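Long-range contacts in methylxanthine N1-demethylase NdmA (Pseudomonas putida, PDB 6ICN), which catalyses the NAD(P)H- and O2-dependent N1-demethylation of caffeine to theobromine and formaldehyde, as a Rieske non-heme iron oxygenase: residues Asp26-Phe34 / Leu342-Phe353; Tyr73-Ala81 / Lys126-Glu136. One frame throughout, in Å; residues are numbered along the deposited sequence.

Interaction 1 (Asp26-Phe34 / Leu342-Phe353); sequences DEREYLRHF and LKEAHKEGSQAF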
loop_
_atom_site.group_PDB
_atom_site.type_symbol
_atom_site.label_atom_id
_atom_site.label_comp_id
_atom_site.label_asym_id
_atom_site.label_seq_id
_atom_site.Cartn_x
_atom_site.Cartn_y
_atom_site.Cartn_z
ATOM N N ASP A 26 31.173 -24.774 -0.756
ATOM C CA ASP A 26 32.587 -24.902 -1.092
ATOM C C ASP A 26 32.894 -24.420 -2.506
ATOM O O ASP A 26 34.002 -23.927 -2.763
ATOM C CB ASP A 26 33.010 -26.364 -0.920
ATOM C CG ASP A 26 34.261 -26.710 -1.702
ATOM O OD1 ASP A 26 34.135 -27.340 -2.778
ATOM O OD2 ASP A 26 35.367 -26.350 -1.240
ATOM N N GLU A 27 31.930 -24.549 -3.425
ATOM C CA GLU A 27 32.100 -24.119 -4.810
ATOM C C GLU A 27 32.632 -22.699 -4.923
ATOM O O GLU A 27 33.325 -22.383 -5.896
ATOM C CB GLU A 27 30.755 -24.205 -5.536
ATOM C CG GLU A 27 30.220 -25.616 -5.738
ATOM C CD GLU A 27 31.010 -26.394 -6.789
ATOM O OE1 GLU A 27 30.972 -25.989 -7.979
ATOM O OE2 GLU A 27 31.669 -27.396 -6.423
ATOM N N ARG A 28 32.330 -21.841 -3.948
ATOM C CA ARG A 28 32.475 -20.400 -4.098
ATOM C C ARG A 28 33.700 -19.850 -3.401
ATOM O O ARG A 28 33.980 -18.657 -3.528
ATOM C CB ARG A 28 31.227 -19.691 -3.551
ATOM C CG ARG A 28 29.928 -20.183 -4.183
ATOM C CD ARG A 28 28.929 -19.006 -4.382
ATOM N NE ARG A 28 28.937 -18.533 -5.753
ATOM C CZ ARG A 28 28.465 -17.346 -6.141
ATOM N NH1 ARG A 28 28.497 -16.973 -7.436
ATOM N NH2 ARG A 28 27.972 -16.502 -5.242
ATOM N N GLU A 29 34.413 -20.687 -2.653
ATOM C CA GLU A 29 35.521 -20.189 -1.853
ATOM C C GLU A 29 36.543 -19.462 -2.717
ATOM O O GLU A 29 37.077 -18.419 -2.319
ATOM C CB GLU A 29 36.159 -21.357 -1.094
ATOM C CG GLU A 29 37.433 -21.023 -0.366
ATOM C CD GLU A 29 37.202 -20.314 0.956
ATOM O OE1 GLU A 29 36.031 -20.223 1.404
ATOM O OE2 GLU A 29 38.207 -19.856 1.554
ATOM N N TYR A 30 36.799 -19.974 -3.925
ATOM C CA TYR A 30 37.841 -19.391 -4.759
ATOM C C TYR A 30 37.528 -17.943 -5.124
ATOM O O TYR A 30 38.450 -17.146 -5.320
ATOM C CB TYR A 30 38.065 -20.252 -6.017
ATOM C CG TYR A 30 37.117 -20.003 -7.178
ATOM C CD1 TYR A 30 35.812 -20.502 -7.168
ATOM C CD2 TYR A 30 37.533 -19.296 -8.287
ATOM C CE1 TYR A 30 34.955 -20.273 -8.232
ATOM C CE2 TYR A 30 36.692 -19.069 -9.369
ATOM C CZ TYR A 30 35.396 -19.552 -9.323
ATOM O OH TYR A 30 34.552 -19.326 -10.384
ATOM N N LEU A 31 36.242 -17.569 -5.182
ATOM C CA LEU A 31 35.893 -16.189 -5.519
ATOM C C LEU A 31 36.344 -15.184 -4.461
ATOM O O LEU A 31 36.484 -14.000 -4.782
ATOM C CB LEU A 31 34.377 -16.072 -5.741
ATOM C CG LEU A 31 33.873 -16.864 -6.951
ATOM C CD1 LEU A 31 32.332 -16.810 -7.021
ATOM C CD2 LEU A 31 34.467 -16.302 -8.220
ATOM N N ARG A 32 36.582 -15.623 -3.220
ATOM C CA ARG A 32 37.026 -14.710 -2.165
ATOM C C ARG A 32 38.395 -14.116 -2.467
ATOM O O ARG A 32 38.750 -13.083 -1.896
ATOM C CB ARG A 32 37.062 -15.430 -0.807
ATOM C CG ARG A 32 35.703 -15.964 -0.342
ATOM C CD ARG A 32 35.804 -16.806 0.932
ATOM N NE ARG A 32 36.423 -16.079 2.039
ATOM C CZ ARG A 32 35.741 -15.389 2.946
ATOM N NH1 ARG A 32 34.413 -15.347 2.878
ATOM N NH2 ARG A 32 36.381 -14.747 3.919
ATOM N N HIS A 33 39.160 -14.727 -3.373
ATOM C CA HIS A 33 40.502 -14.243 -3.674
ATOM C C HIS A 33 40.535 -13.092 -4.661
ATOM O O HIS A 33 41.605 -12.514 -4.869
ATOM C CB HIS A 33 41.356 -15.416 -4.198
ATOM C CG HIS A 33 41.660 -16.416 -3.135
ATOM N ND1 HIS A 33 42.825 -16.379 -2.398
ATOM C CD2 HIS A 33 40.923 -17.430 -2.622
ATOM C CE1 HIS A 33 42.804 -17.341 -1.500
ATOM N NE2 HIS A 33 41.666 -17.999 -1.617
ATOM N N PHE A 34 39.406 -12.736 -5.278
ATOM C CA PHE A 34 39.350 -11.635 -6.229
ATOM C C PHE A 34 38.850 -10.360 -5.557
ATOM O O PHE A 34 38.219 -10.391 -4.497
ATOM C CB PHE A 34 38.427 -11.974 -7.398
ATOM C CG PHE A 34 38.943 -13.085 -8.269
ATOM C CD1 PHE A 34 39.944 -12.830 -9.200
ATOM C CD2 PHE A 34 38.402 -14.361 -8.173
ATOM C CE1 PHE A 34 40.432 -13.856 -10.013
ATOM C CE2 PHE A 34 38.879 -15.388 -8.984
ATOM C CZ PHE A 34 39.886 -15.118 -9.905
ATOM N N LEU A 342 40.022 -22.328 -12.607
ATOM C CA LEU A 342 40.389 -21.514 -11.453
ATOM C C LEU A 342 39.940 -22.175 -10.160
ATOM O O LEU A 342 40.671 -22.177 -9.157
ATOM C CB LEU A 342 39.793 -20.103 -11.600
ATOM C CG LEU A 342 40.430 -19.233 -12.697
ATOM C CD1 LEU A 342 39.568 -18.037 -13.098
ATOM C CD2 LEU A 342 41.834 -18.763 -12.256
ATOM N N LYS A 343 38.731 -22.742 -10.160
ATOM C CA LYS A 343 38.234 -23.438 -8.984
ATOM C C LYS A 343 39.112 -24.642 -8.642
ATOM O O LYS A 343 39.451 -24.863 -7.471
ATOM C CB LYS A 343 36.790 -23.867 -9.229
ATOM C CG LYS A 343 36.183 -24.628 -8.091
ATOM C CD LYS A 343 34.768 -25.060 -8.444
ATOM C CE LYS A 343 34.197 -25.947 -7.355
ATOM N NZ LYS A 343 34.003 -27.350 -7.827
ATOM N N GLU A 344 39.485 -25.432 -9.651
ATOM C CA GLU A 344 40.353 -26.580 -9.402
ATOM C C GLU A 344 41.729 -26.142 -8.918
ATOM O O GLU A 344 42.270 -26.717 -7.964
ATOM C CB GLU A 344 40.472 -27.426 -10.672
ATOM C CG GLU A 344 39.177 -28.136 -11.055
ATOM C CD GLU A 344 38.663 -29.046 -9.946
ATOM O OE1 GLU A 344 37.426 -29.194 -9.826
ATOM O OE2 GLU A 344 39.503 -29.599 -9.188
ATOM N N ALA A 345 42.300 -25.116 -9.551
ATOM C CA ALA A 345 43.625 -24.640 -9.166
ATOM C C ALA A 345 43.630 -24.068 -7.753
ATOM O O ALA A 345 44.608 -24.238 -7.013
ATOM C CB ALA A 345 44.114 -23.606 -10.170
ATOM N N HIS A 346 42.557 -23.376 -7.354
ATOM C CA HIS A 346 42.485 -22.889 -5.979
ATOM C C HIS A 346 42.651 -24.029 -4.972
ATOM O O HIS A 346 43.305 -23.860 -3.935
ATOM C CB HIS A 346 41.160 -22.149 -5.759
ATOM C CG HIS A 346 40.813 -21.950 -4.318
ATOM N ND1 HIS A 346 40.051 -22.850 -3.605
ATOM C CD2 HIS A 346 41.140 -20.961 -3.448
ATOM C CE1 HIS A 346 39.912 -22.421 -2.363
ATOM N NE2 HIS A 346 40.568 -21.281 -2.242
ATOM N N LYS A 347 42.088 -25.205 -5.266
ATOM C CA LYS A 347 42.235 -26.333 -4.353
ATOM C C LYS A 347 43.688 -26.768 -4.235
ATOM O O LYS A 347 44.092 -27.289 -3.190
ATOM C CB LYS A 347 41.397 -27.525 -4.814
ATOM C CG LYS A 347 39.897 -27.351 -4.769
ATOM C CD LYS A 347 39.239 -28.583 -5.393
ATOM C CE LYS A 347 37.752 -28.378 -5.653
ATOM N NZ LYS A 347 37.154 -29.546 -6.373
ATOM N N GLU A 348 44.478 -26.570 -5.291
ATOM C CA GLU A 348 45.882 -26.965 -5.305
ATOM C C GLU A 348 46.817 -25.931 -4.685
ATOM O O GLU A 348 47.996 -26.235 -4.483
ATOM C CB GLU A 348 46.342 -27.264 -6.737
ATOM C CG GLU A 348 45.657 -28.465 -7.379
ATOM C CD GLU A 348 45.716 -29.699 -6.497
ATOM O OE1 GLU A 348 44.653 -30.331 -6.276
ATOM O OE2 GLU A 348 46.826 -30.024 -6.007
ATOM N N GLY A 349 46.345 -24.725 -4.394
ATOM C CA GLY A 349 47.123 -23.758 -3.646
ATOM C C GLY A 349 47.541 -22.556 -4.479
ATOM O O GLY A 349 47.255 -22.442 -5.671
ATOM N N SER A 350 48.287 -21.674 -3.810
ATOM C CA SER A 350 48.523 -20.329 -4.328
ATOM C C SER A 350 49.264 -20.340 -5.659
ATOM O O SER A 350 48.932 -19.580 -6.575
ATOM C CB SER A 350 49.291 -19.513 -3.291
ATOM O OG SER A 350 49.709 -18.281 -3.839
ATOM N N GLN A 351 50.292 -21.176 -5.783
ATOM C CA GLN A 351 51.066 -21.213 -7.015
ATOM C C GLN A 351 50.240 -21.752 -8.185
ATOM O O GLN A 351 50.311 -21.214 -9.295
ATOM C CB GLN A 351 52.335 -22.045 -6.789
ATOM C CG GLN A 351 52.096 -23.518 -6.414
ATOM C CD GLN A 351 51.152 -23.726 -5.216
ATOM O OE1 GLN A 351 51.409 -23.230 -4.099
ATOM N NE2 GLN A 351 50.037 -24.441 -5.454
ATOM N N ALA A 352 49.454 -22.807 -7.960
ATOM C CA ALA A 352 48.603 -23.334 -9.029
ATOM C C ALA A 352 47.574 -22.301 -9.471
ATOM O O ALA A 352 47.348 -22.106 -10.674
ATOM C CB ALA A 352 47.898 -24.605 -8.565
ATOM N N PHE A 353 46.947 -21.626 -8.503
ATOM C CA PHE A 353 45.962 -20.595 -8.825
ATOM C C PHE A 353 46.591 -19.460 -9.625
ATOM O O PHE A 353 46.028 -19.012 -10.628
ATOM C CB PHE A 353 45.329 -20.077 -7.529
ATOM C CG PHE A 353 44.173 -19.130 -7.746
ATOM C CD1 PHE A 353 42.900 -19.623 -7.964
ATOM C CD2 PHE A 353 44.368 -17.755 -7.715
ATOM C CE1 PHE A 353 41.828 -18.757 -8.152
ATOM C CE2 PHE A 353 43.306 -16.885 -7.891
ATOM C CZ PHE A 353 42.041 -17.395 -8.114
HETATM O O HOH W 1 41.065 -20.075 0.108
#

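Interaction 2 (Tyr73-Ala81 / Lys126-Glu136); sequences YVAMRDRCA and KAKVDRFDCEE. With FES (Fe2/s2 (inorganic) cluster), chain D.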
loop_
_atom_site.group_PDB
_atom_site.type_symbol
_atom_site.label_atom_id
_atom_site.label_comp_id
_atom_site.label_asym_id
_atom_site.label_seq_id
_atom_site.Cartn_x
_atom_site.Cartn_y
_atom_site.Cartn_z
ATOM N N TYR A 73 39.886 4.312 2.698
ATOM C CA TYR A 73 38.669 3.507 2.755
ATOM C C TYR A 73 38.967 2.167 3.420
ATOM O O TYR A 73 39.892 1.443 3.008
ATOM C CB TYR A 73 38.093 3.295 1.348
ATOM C CG TYR A 73 37.633 4.585 0.706
ATOM C CD1 TYR A 73 36.419 5.173 1.065
ATOM C CD2 TYR A 73 38.424 5.237 -0.232
ATOM C CE1 TYR A 73 36.007 6.356 0.481
ATOM C CE2 TYR A 73 38.021 6.430 -0.814
ATOM C CZ TYR A 73 36.806 6.980 -0.452
ATOM O OH TYR A 73 36.415 8.160 -1.026
ATOM N N VAL A 74 38.190 1.840 4.452
ATOM C CA VAL A 74 38.407 0.663 5.284
ATOM C C VAL A 74 37.171 -0.218 5.244
ATOM O O VAL A 74 36.040 0.287 5.297
ATOM C CB VAL A 74 38.740 1.057 6.738
ATOM C CG1 VAL A 74 38.872 -0.167 7.624
ATOM C CG2 VAL A 74 40.022 1.907 6.778
ATOM N N ALA A 75 37.394 -1.533 5.163
ATOM C CA ALA A 75 36.339 -2.542 5.255
ATOM C C ALA A 75 36.591 -3.454 6.455
ATOM O O ALA A 75 37.693 -4.003 6.607
ATOM C CB ALA A 75 36.262 -3.361 3.957
ATOM N N MET A 76 35.578 -3.606 7.312
ATOM C CA MET A 76 35.643 -4.489 8.479
ATOM C C MET A 76 34.428 -5.403 8.459
ATOM O O MET A 76 33.424 -5.102 7.814
ATOM C CB MET A 76 35.640 -3.711 9.810
ATOM C CG MET A 76 36.750 -2.720 10.002
ATOM S SD MET A 76 36.517 -1.941 11.610
ATOM C CE MET A 76 37.343 -0.382 11.287
ATOM N N ARG A 77 34.505 -6.520 9.181
ATOM C CA ARG A 77 33.271 -7.266 9.426
ATOM C C ARG A 77 32.282 -6.394 10.192
ATOM O O ARG A 77 32.643 -5.707 11.155
ATOM C CB ARG A 77 33.550 -8.537 10.214
ATOM C CG ARG A 77 32.334 -9.451 10.277
ATOM C CD ARG A 77 32.695 -10.818 10.864
ATOM N NE ARG A 77 33.940 -11.364 10.322
ATOM C CZ ARG A 77 34.006 -12.069 9.201
ATOM N NH1 ARG A 77 32.913 -12.307 8.497
ATOM N NH2 ARG A 77 35.157 -12.535 8.782
ATOM N N ASP A 78 31.007 -6.442 9.782
ATOM C CA ASP A 78 29.989 -5.595 10.398
ATOM C C ASP A 78 29.459 -6.212 11.698
ATOM O O ASP A 78 28.280 -6.541 11.838
ATOM C CB ASP A 78 28.862 -5.357 9.406
ATOM C CG ASP A 78 27.936 -4.247 9.851
ATOM O OD1 ASP A 78 28.266 -3.555 10.830
ATOM O OD2 ASP A 78 26.874 -4.082 9.213
ATOM N N ARG A 79 30.359 -6.362 12.671
ATOM C CA ARG A 79 30.018 -7.083 13.902
ATOM C C ARG A 79 31.027 -6.703 14.975
ATOM O O ARG A 79 32.200 -7.086 14.879
ATOM C CB ARG A 79 30.022 -8.585 13.659
ATOM C CG ARG A 79 29.575 -9.397 14.862
ATOM C CD ARG A 79 29.601 -10.897 14.541
ATOM N NE ARG A 79 29.284 -11.631 15.751
ATOM C CZ ARG A 79 30.132 -12.394 16.432
ATOM N NH1 ARG A 79 31.375 -12.597 15.999
ATOM N NH2 ARG A 79 29.721 -12.975 17.552
ATOM N N CYS A 80 30.576 -5.944 15.973
ATOM C CA CYS A 80 31.461 -5.521 17.054
ATOM C C CYS A 80 31.925 -6.714 17.887
ATOM O O CYS A 80 31.156 -7.641 18.156
ATOM C CB CYS A 80 30.725 -4.506 17.937
ATOM S SG CYS A 80 31.698 -3.848 19.305
ATOM N N ALA A 81 33.200 -6.681 18.314
ATOM C CA ALA A 81 33.757 -7.778 19.109
ATOM C C ALA A 81 33.147 -7.883 20.501
ATOM O O ALA A 81 33.196 -8.962 21.098
ATOM C CB ALA A 81 35.284 -7.599 19.244
ATOM N N LYS A 126 41.632 -9.602 22.646
ATOM C CA LYS A 126 40.759 -10.061 21.576
ATOM C C LYS A 126 39.782 -8.988 21.098
ATOM O O LYS A 126 38.929 -9.285 20.254
ATOM C CB LYS A 126 39.996 -11.307 22.037
ATOM C CG LYS A 126 40.863 -12.555 21.942
ATOM C CD LYS A 126 40.274 -13.727 22.698
ATOM C CE LYS A 126 41.257 -14.909 22.720
ATOM N NZ LYS A 126 41.730 -15.265 21.350
ATOM N N ALA A 127 39.899 -7.753 21.594
ATOM C CA ALA A 127 38.991 -6.668 21.206
ATOM C C ALA A 127 39.436 -6.118 19.852
ATOM O O ALA A 127 40.146 -5.110 19.736
ATOM C CB ALA A 127 38.948 -5.577 22.274
ATOM N N LYS A 128 39.023 -6.822 18.802
ATOM C CA LYS A 128 39.366 -6.482 17.433
ATOM C C LYS A 128 38.368 -7.177 16.520
ATOM O O LYS A 128 37.760 -8.187 16.891
ATOM C CB LYS A 128 40.800 -6.902 17.083
ATOM C CG LYS A 128 41.093 -8.348 17.370
ATOM C CD LYS A 128 42.518 -8.682 16.943
ATOM C CE LYS A 128 42.841 -10.166 17.099
ATOM N NZ LYS A 128 43.222 -10.494 18.504
ATOM N N VAL A 129 38.226 -6.636 15.319
ATOM C CA VAL A 129 37.384 -7.251 14.300
ATOM C C VAL A 129 38.216 -7.447 13.041
ATOM O O VAL A 129 39.203 -6.740 12.815
ATOM C CB VAL A 129 36.125 -6.392 14.013
ATOM C CG1 VAL A 129 35.321 -6.186 15.292
ATOM C CG2 VAL A 129 36.521 -5.062 13.415
ATOM N N ASP A 130 37.814 -8.416 12.211
ATOM C CA ASP A 130 38.541 -8.676 10.970
ATOM C C ASP A 130 38.416 -7.489 10.027
ATOM O O ASP A 130 37.346 -6.888 9.909
ATOM C CB ASP A 130 38.006 -9.921 10.254
ATOM C CG ASP A 130 38.304 -11.211 10.989
ATOM O OD1 ASP A 130 39.251 -11.263 11.803
ATOM O OD2 ASP A 130 37.575 -12.186 10.735
ATOM N N ARG A 131 39.520 -7.130 9.373
ATOM C CA ARG A 131 39.487 -6.134 8.318
ATOM C C ARG A 131 39.964 -6.768 7.019
ATOM O O ARG A 131 40.579 -7.840 7.012
ATOM C CB ARG A 131 40.318 -4.883 8.671
ATOM C CG ARG A 131 41.796 -5.102 8.912
ATOM C CD ARG A 131 42.608 -4.564 7.740
ATOM N NE ARG A 131 43.054 -5.660 6.894
ATOM C CZ ARG A 131 43.445 -5.548 5.627
ATOM N NH1 ARG A 131 43.446 -4.373 4.998
ATOM N NH2 ARG A 131 43.825 -6.640 4.978
ATOM N N PHE A 132 39.630 -6.115 5.913
ATOM C CA PHE A 132 39.836 -6.677 4.588
ATOM C C PHE A 132 40.405 -5.617 3.668
ATOM O O PHE A 132 40.077 -4.428 3.783
ATOM C CB PHE A 132 38.516 -7.212 3.990
ATOM C CG PHE A 132 37.846 -8.209 4.868
ATOM C CD1 PHE A 132 38.216 -9.549 4.825
ATOM C CD2 PHE A 132 36.902 -7.807 5.804
ATOM C CE1 PHE A 132 37.620 -10.469 5.666
ATOM C CE2 PHE A 132 36.318 -8.714 6.656
ATOM C CZ PHE A 132 36.672 -10.058 6.581
ATOM N N ASP A 133 41.249 -6.067 2.737
ATOM C CA ASP A 133 41.759 -5.187 1.698
ATOM C C ASP A 133 40.615 -4.443 1.023
ATOM O O ASP A 133 39.629 -5.053 0.579
ATOM C CB ASP A 133 42.563 -5.987 0.664
ATOM C CG ASP A 133 44.005 -6.249 1.120
ATOM O OD1 ASP A 133 44.262 -6.204 2.338
ATOM O OD2 ASP A 133 44.873 -6.498 0.253
ATOM N N CYS A 134 40.740 -3.118 0.982
ATOM C CA CYS A 134 39.669 -2.234 0.525
ATOM C C CYS A 134 40.292 -1.037 -0.175
ATOM O O CYS A 134 41.144 -0.363 0.413
ATOM C CB CYS A 134 38.822 -1.761 1.711
ATOM S SG CYS A 134 37.417 -0.728 1.215
ATOM N N GLU A 135 39.870 -0.767 -1.411
ATOM C CA GLU A 135 40.400 0.340 -2.202
ATOM C C GLU A 135 39.308 0.979 -3.046
ATOM O O GLU A 135 38.412 0.291 -3.556
ATOM C CB GLU A 135 41.508 -0.099 -3.178
ATOM C CG GLU A 135 42.716 -0.697 -2.512
ATOM C CD GLU A 135 43.601 0.357 -1.880
ATOM O OE1 GLU A 135 43.554 1.530 -2.330
ATOM O OE2 GLU A 135 44.336 0.008 -0.931
ATOM N N GLU A 136 39.419 2.294 -3.231
ATOM C CA GLU A 136 38.643 2.996 -4.246
ATOM C C GLU A 136 39.370 2.953 -5.584
ATOM O O GLU A 136 40.594 3.130 -5.654
ATOM C CB GLU A 136 38.386 4.455 -3.845
ATOM C CG GLU A 136 37.567 5.263 -4.873
ATOM C CD GLU A 136 38.391 5.823 -6.053
ATOM O OE1 GLU A 136 37.876 5.893 -7.191
ATOM O OE2 GLU A 136 39.560 6.221 -5.849
HETATM FE FE1 FES D . 29.930 -2.625 20.317
HETATM FE FE2 FES D . 29.374 -2.973 22.905
HETATM S S1 FES D . 28.493 -4.070 21.153
HETATM S S2 FES D . 30.673 -1.438 22.014
HETATM O O HOH W 2 40.440 -1.955 4.843
HETATM O O HOH W 3 35.609 -10.205 12.971
#

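Interaction 1 (Asp26-Phe34 / Leu342-Phe353)
Y30 presses one face of its ring on the helix 330-348, where K343 CB makes a CH-pi contact 4.2 Å from the ring centroid; L31 CD2 lies over the opposite face. A long flat residue suits this buried place, since its edge also reaches F353. The backbone side of Y30 covers H346: Y30 CA sits 4.0 Å from the centroid of the imidazole, over its face. Deeper in, the packing is aromatic, with F34 CZ 3.6 Å from F353 CZ and the two ring planes oblique at 56°. H33 and H346 bring their NE2 atoms to 3.5 Å, and one water joins them, 2.8 Å from H33 NE2 and 2.7 Å from H346 NE2, while donating a longer bond to E29 OE2. The outer side is looser and polar. There the long chain of K343, extended until a bend at chi4, brings NZ to E27 OE2 in a salt bridge of 2.7 Å, the ammonium standing above the carboxylate plane. Around the contact, H33 stacks on F149, F353 meets the same ring, and F34 and L342 pack on L357 of helix 350-358, at the point where residues 26-34 lead into strand 35-40.

Interaction 2 (Tyr73-Ala81 / Lys126-Glu136)
The guanidinium of R77 is met at its edge by D130 OD2 and by a water that takes a weak bond from R77 NE, and its NH2 in turn lies at the edge of the F132 ring, 3.6 Å from F132 CZ, with the two planes nearly perpendicular at 84°. These residues sit on, or just before, two neighbouring antiparallel strands, 72-77 and 131-137, of the Rieske domain's six-stranded sheet. R77 NH2 donates to the anti lone pair of D130 OD2 (3.1 Å) in a nearly straight bond of 169°, and R77 NH1 has a second acidic partner in E62. With an alanine here, D130 OD2 would probably lose its mate, E62 one of its two arginines, and a gap would open at the edge of the F132 ring. The backbones are tied by F132 N to A75 O and by R77 N to D130 O; a water accepts from A75 N and donates to F132 O, bridging them. Small side chains suit the close approach beyond it, A75 CB lying 3.8 Å from C134 CB. At the other end, branched V129 serves two sides: CG2 touches M76 SD at 3.6 Å, while CG1, anti to its carbonyl carbon (chi1 -58°), is directed to loop 78-81 and rests near R79 O and A81. Y106 packs on M76 and V129, and R79 reaches W315 and D322 of the second subunit. In that loop C80 SG, anti to its own backbone N, binds FE1 of the [2Fe-2S] cluster at 2.4 Å.

Overall arrangement
From the N terminus, residues 26-34 come first and run directly into strand 35-40, an outer strand of the six-stranded Rieske sheet. Interaction 2 then closes a loop of 44 residues between 73-81 and 126-136, which includes C99 and the small four-stranded sheet. After strand 140-144 the chain enters the C-terminal domain, with its seven-stranded sheet and the caffeine and cobalt sites, and its late helices, through 342-353, come back against residues 26-34 to close interaction 1, 308 residues on. Interaction 2 is thus nested inside interaction 1, without crossing it. Their centres lie 23 Å apart and they do not touch: one joins the Rieske strands near the cluster, the other fastens the N-terminal segment to the late helices.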